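Polycyclic ketone monooxygenase (Myceliophthora thermophila, PDB 5MQ6) uses FAD and NADPH to insert one oxygen atom beside the carbonyl of ketones, notably bulky polycyclic ones, yielding esters or lactones. Local coordinates at residues E29-F42 with G595-A607. Numbering follows the deposited sequence.
With NDP (NADPH dihydro-nicotinamide-adenine-dinucleotide phosphate), chain C.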
# COMPACT_ATOMS: atom_id res chain seq x y z
N GLU A 29 22.88 -8.60 10.67
CA GLU A 29 22.21 -7.32 10.46
C GLU A 29 20.73 -7.38 10.83
O GLU A 29 20.16 -6.35 11.28
CB GLU A 29 22.40 -6.80 9.05
CG GLU A 29 23.86 -6.58 8.68
CD GLU A 29 24.53 -5.49 9.45
OE1 GLU A 29 25.76 -5.57 9.58
OE2 GLU A 29 23.86 -4.55 9.96
N ALA A 30 20.11 -8.56 10.68
CA ALA A 30 18.70 -8.73 11.07
C ALA A 30 18.55 -8.74 12.60
O ALA A 30 17.62 -8.10 13.13
CB ALA A 30 18.10 -9.96 10.44
N ALA A 31 19.49 -9.42 13.28
CA ALA A 31 19.53 -9.55 14.75
C ALA A 31 19.69 -8.20 15.41
O ALA A 31 19.01 -7.88 16.39
CB ALA A 31 20.71 -10.42 15.18
N LYS A 32 20.61 -7.44 14.86
CA LYS A 32 20.81 -6.06 15.25
C LYS A 32 19.51 -5.33 15.50
O LYS A 32 19.48 -4.48 16.36
CB LYS A 32 21.56 -5.30 14.19
CG LYS A 32 23.04 -5.29 14.41
CD LYS A 32 23.69 -4.38 13.44
CE LYS A 32 25.17 -4.39 13.70
NZ LYS A 32 25.86 -3.92 12.48
N ARG A 33 18.45 -5.62 14.74
CA ARG A 33 17.20 -4.88 14.93
C ARG A 33 15.96 -5.66 15.40
O ARG A 33 14.82 -5.22 15.25
CB ARG A 33 16.94 -4.00 13.73
CG ARG A 33 16.93 -4.65 12.39
CD ARG A 33 17.57 -3.69 11.40
NE ARG A 33 18.97 -3.97 11.24
CZ ARG A 33 19.88 -3.20 10.61
NH1 ARG A 33 19.63 -2.03 10.09
NH2 ARG A 33 21.12 -3.65 10.53
N PHE A 34 16.21 -6.79 16.06
CA PHE A 34 15.14 -7.46 16.78
C PHE A 34 14.65 -6.50 17.86
O PHE A 34 15.43 -6.00 18.67
CB PHE A 34 15.57 -8.81 17.36
CG PHE A 34 14.59 -9.38 18.35
CD1 PHE A 34 13.42 -10.03 17.91
CD2 PHE A 34 14.79 -9.23 19.74
CE1 PHE A 34 12.50 -10.54 18.83
CE2 PHE A 34 13.87 -9.75 20.65
CZ PHE A 34 12.73 -10.40 20.19
N ARG A 35 13.36 -6.19 17.80
CA ARG A 35 12.65 -5.46 18.84
C ARG A 35 11.65 -6.45 19.45
O ARG A 35 10.74 -6.93 18.74
CB ARG A 35 11.93 -4.20 18.30
CG ARG A 35 12.79 -2.94 18.10
CD ARG A 35 13.87 -2.89 19.17
NE ARG A 35 14.47 -1.61 19.51
CZ ARG A 35 15.51 -1.49 20.34
NH1 ARG A 35 16.07 -2.58 20.91
NH2 ARG A 35 16.02 -0.29 20.61
N PRO A 36 11.82 -6.79 20.75
CA PRO A 36 10.78 -7.63 21.43
C PRO A 36 9.30 -7.10 21.34
O PRO A 36 8.34 -7.87 21.23
CB PRO A 36 11.27 -7.69 22.89
CG PRO A 36 12.27 -6.59 23.04
CD PRO A 36 12.91 -6.45 21.68
N GLU A 37 9.14 -5.78 21.37
CA GLU A 37 7.83 -5.10 21.22
C GLU A 37 7.15 -5.32 19.85
O GLU A 37 5.98 -5.04 19.70
CB GLU A 37 7.95 -3.58 21.41
CG GLU A 37 9.08 -3.10 22.31
CD GLU A 37 10.40 -3.00 21.56
OE1 GLU A 37 10.57 -2.10 20.70
OE2 GLU A 37 11.25 -3.88 21.83
N GLY A 38 7.87 -5.77 18.83
CA GLY A 38 7.27 -5.86 17.49
C GLY A 38 6.62 -4.55 17.04
O GLY A 38 7.24 -3.49 17.17
N LEU A 39 5.38 -4.61 16.53
CA LEU A 39 4.59 -3.42 16.15
C LEU A 39 4.40 -2.40 17.28
O LEU A 39 4.12 -1.22 17.00
CB LEU A 39 3.21 -3.83 15.61
CG LEU A 39 3.16 -4.56 14.25
CD1 LEU A 39 1.75 -5.00 13.83
CD2 LEU A 39 3.76 -3.67 13.14
N GLY A 40 4.54 -2.84 18.54
CA GLY A 40 4.46 -1.94 19.74
C GLY A 40 5.38 -0.71 19.78
O GLY A 40 5.13 0.24 20.51
N GLN A 41 6.47 -0.75 19.03
CA GLN A 41 7.35 0.42 18.83
C GLN A 41 6.77 1.67 18.06
O GLN A 41 7.41 2.75 18.03
CB GLN A 41 8.61 -0.07 18.11
CG GLN A 41 8.28 -0.73 16.75
CD GLN A 41 9.47 -1.35 16.07
OE1 GLN A 41 9.70 -2.57 16.03
NE2 GLN A 41 10.27 -0.48 15.54
N PHE A 42 5.61 1.52 17.40
CA PHE A 42 5.04 2.57 16.55
C PHE A 42 3.72 2.95 17.13
O PHE A 42 3.12 2.18 17.84
CB PHE A 42 4.83 2.12 15.08
CG PHE A 42 6.14 1.73 14.36
CD1 PHE A 42 7.17 2.66 14.20
CD2 PHE A 42 6.35 0.42 13.88
CE1 PHE A 42 8.38 2.31 13.56
CE2 PHE A 42 7.55 0.05 13.25
CZ PHE A 42 8.58 0.99 13.08
N GLY A 595 13.78 -15.32 7.41
CA GLY A 595 15.08 -14.72 7.60
C GLY A 595 15.09 -13.22 7.44
O GLY A 595 16.13 -12.62 7.58
N CYS A 596 13.94 -12.60 7.16
CA CYS A 596 13.92 -11.16 6.96
C CYS A 596 14.26 -10.28 8.17
O CYS A 596 13.73 -10.50 9.26
CB CYS A 596 12.55 -10.73 6.36
SG CYS A 596 12.48 -11.23 4.61
N THR A 597 15.14 -9.27 7.96
CA THR A 597 15.19 -8.08 8.81
C THR A 597 13.76 -7.62 8.99
O THR A 597 12.99 -7.61 7.99
CB THR A 597 15.74 -6.78 8.17
OG1 THR A 597 15.69 -6.86 6.75
CG2 THR A 597 17.02 -6.45 8.70
N PRO A 598 13.45 -7.12 10.22
CA PRO A 598 12.11 -6.58 10.50
C PRO A 598 11.74 -5.46 9.54
O PRO A 598 12.60 -4.77 8.97
CB PRO A 598 12.18 -6.11 11.97
CG PRO A 598 13.63 -6.17 12.38
CD PRO A 598 14.42 -6.87 11.32
N GLY A 599 10.44 -5.32 9.32
CA GLY A 599 9.89 -4.33 8.41
C GLY A 599 8.40 -4.59 8.36
O GLY A 599 7.93 -5.56 8.99
N TYR A 600 7.65 -3.78 7.62
CA TYR A 600 6.20 -4.02 7.58
C TYR A 600 5.80 -5.46 7.05
O TYR A 600 4.74 -6.00 7.49
CB TYR A 600 5.42 -2.84 6.95
CG TYR A 600 5.71 -2.46 5.52
CD1 TYR A 600 5.32 -3.31 4.47
CD2 TYR A 600 6.30 -1.23 5.19
CE1 TYR A 600 5.55 -2.97 3.14
CE2 TYR A 600 6.52 -0.88 3.87
CZ TYR A 600 6.14 -1.76 2.85
OH TYR A 600 6.31 -1.45 1.55
N ILE A 601 6.66 -6.09 6.21
CA ILE A 601 6.36 -7.47 5.65
C ILE A 601 6.56 -8.67 6.66
O ILE A 601 6.04 -9.77 6.46
CB ILE A 601 6.90 -7.72 4.15
CG1 ILE A 601 7.83 -8.95 4.02
CG2 ILE A 601 7.48 -6.47 3.46
CD1 ILE A 601 9.13 -8.87 4.76
N THR A 602 7.28 -8.45 7.76
CA THR A 602 7.28 -9.39 8.90
C THR A 602 6.48 -8.83 10.09
O THR A 602 6.45 -9.48 11.16
CB THR A 602 8.72 -9.79 9.39
OG1 THR A 602 9.44 -8.65 9.93
CG2 THR A 602 9.50 -10.42 8.25
N SER A 603 5.80 -7.68 9.91
CA SER A 603 5.11 -6.97 11.02
C SER A 603 6.08 -6.75 12.21
O SER A 603 5.83 -7.18 13.37
CB SER A 603 3.80 -7.68 11.42
OG SER A 603 2.89 -7.67 10.33
N GLU A 604 7.19 -6.09 11.86
CA GLU A 604 8.41 -5.95 12.69
C GLU A 604 8.84 -7.22 13.48
O GLU A 604 9.14 -7.13 14.67
CB GLU A 604 8.26 -4.75 13.64
CG GLU A 604 7.95 -3.42 12.99
CD GLU A 604 8.97 -2.95 11.94
OE1 GLU A 604 10.21 -3.25 12.01
OE2 GLU A 604 8.50 -2.25 11.02
N GLY A 605 8.88 -8.38 12.81
CA GLY A 605 9.22 -9.67 13.47
C GLY A 605 8.08 -10.46 14.15
O GLY A 605 8.24 -11.63 14.53
N GLU A 606 6.90 -9.87 14.30
CA GLU A 606 5.76 -10.58 14.91
C GLU A 606 5.26 -11.78 14.06
O GLU A 606 5.09 -12.90 14.60
CB GLU A 606 4.62 -9.61 15.23
CG GLU A 606 5.00 -8.54 16.25
CD GLU A 606 3.79 -7.69 16.67
OE1 GLU A 606 2.64 -8.02 16.32
OE2 GLU A 606 3.99 -6.66 17.35
N ALA A 607 5.04 -11.55 12.76
CA ALA A 607 4.90 -12.66 11.82
C ALA A 607 6.14 -13.50 11.97
O ALA A 607 6.03 -14.70 12.02
CB ALA A 607 4.77 -12.17 10.37
PA NDP C . 8.60 3.02 5.39
O1A NDP C . 7.77 2.35 6.54
O2A NDP C . 9.01 2.29 4.14
O5B NDP C . 9.87 3.71 6.10
C5B NDP C . 9.83 4.24 7.41
C4B NDP C . 11.29 4.49 7.73
O4B NDP C . 11.41 5.02 9.08
C3B NDP C . 12.12 3.21 7.64
O3B NDP C . 13.30 3.47 6.87
C2B NDP C . 12.35 2.92 9.11
O2B NDP C . 13.52 2.10 9.38
C1B NDP C . 12.44 4.31 9.71
N9A NDP C . 12.25 4.26 11.16
C8A NDP C . 11.23 3.68 11.87
N7A NDP C . 11.44 3.81 13.20
C5A NDP C . 12.62 4.48 13.29
C6A NDP C . 13.45 4.92 14.40
N6A NDP C . 13.02 4.67 15.63
N1A NDP C . 14.60 5.57 14.11
C2A NDP C . 15.04 5.81 12.84
N3A NDP C . 14.35 5.43 11.75
C4A NDP C . 13.16 4.77 11.95
O3 NDP C . 7.84 4.31 4.85
PN NDP C . 7.96 5.13 3.43
O1N NDP C . 6.96 6.32 3.58
O2N NDP C . 9.39 5.48 3.10
O5D NDP C . 7.42 4.10 2.30
C5D NDP C . 6.13 3.45 2.52
C4D NDP C . 5.61 2.80 1.25
O4D NDP C . 5.22 3.80 0.29
C3D NDP C . 6.75 2.10 0.51
O3D NDP C . 7.33 0.90 1.16
C2D NDP C . 6.20 2.03 -0.93
O2D NDP C . 5.21 0.96 -1.06
C1D NDP C . 5.66 3.44 -1.08
P2B NDP C . 13.36 0.48 9.44
O1X NDP C . 12.11 0.26 10.31
O2X NDP C . 14.55 -0.08 10.18
O3X NDP C . 13.35 -0.02 8.00
O HOH W 1 9.22 -8.44 17.03
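Pro-598 lays its ring against the aliphatic part of Arg-33, the two side chains crossing at about a right angle, with CD of the proline 3.5 Å from CG of the arginine. Next to it, CG2 of Thr-597 packs on Ala-30 CA and Arg-33 CD. With CG between its backbone N and carbonyl carbon (chi1 54°) and further bends down the chain, Arg-33 curls back to Glu-29. There NE and NH2 both hold Glu-29 O, NE at 2.7 Å, while NH2 also bridges to Glu-29 OE2 at the guanidinium edge and NH1 reaches Thr-301, an NADPH-binding residue. With an alanine here, Glu-29 would probably lose both donors to its carbonyl and one cationic mate of its carboxylate, Thr-301 a partner, and Pro-598 the carbon chain it packs on.

Farther along, Glu-604 is buried: its bent chain carries OE2 to the edge of the Phe-42 ring, 3.3 Å from CE2, ring and carboxylate planes 71° apart. Another part of that edge meets the NADPH adenine, CE1 lying 3.4 Å from N7A.

Where the buried side is mostly carbon packing, the solvent side rests on exposed Glu-606 and a water donating to both Arg-35 O and Glu-604 O. Glu-606 OE2 takes the one direct hydrogen bond between the segments, 2.6 Å from Leu-39 N, bent at the hydrogen (138°) and well out of the carboxylate plane. Leu-39 CD1 lies 4.1 Å from Ser-603 CB.

Tyr-600 OH is hydrogen-bonded to O3D of the nicotinamide-side ribose. With its direct polar bond, to a probably ionised Glu-606, at the solvent edge, the buried part depends on shape and on bonds within each segment, while Phe-42 and Tyr-600 bring the segments to different halves of one NADPH.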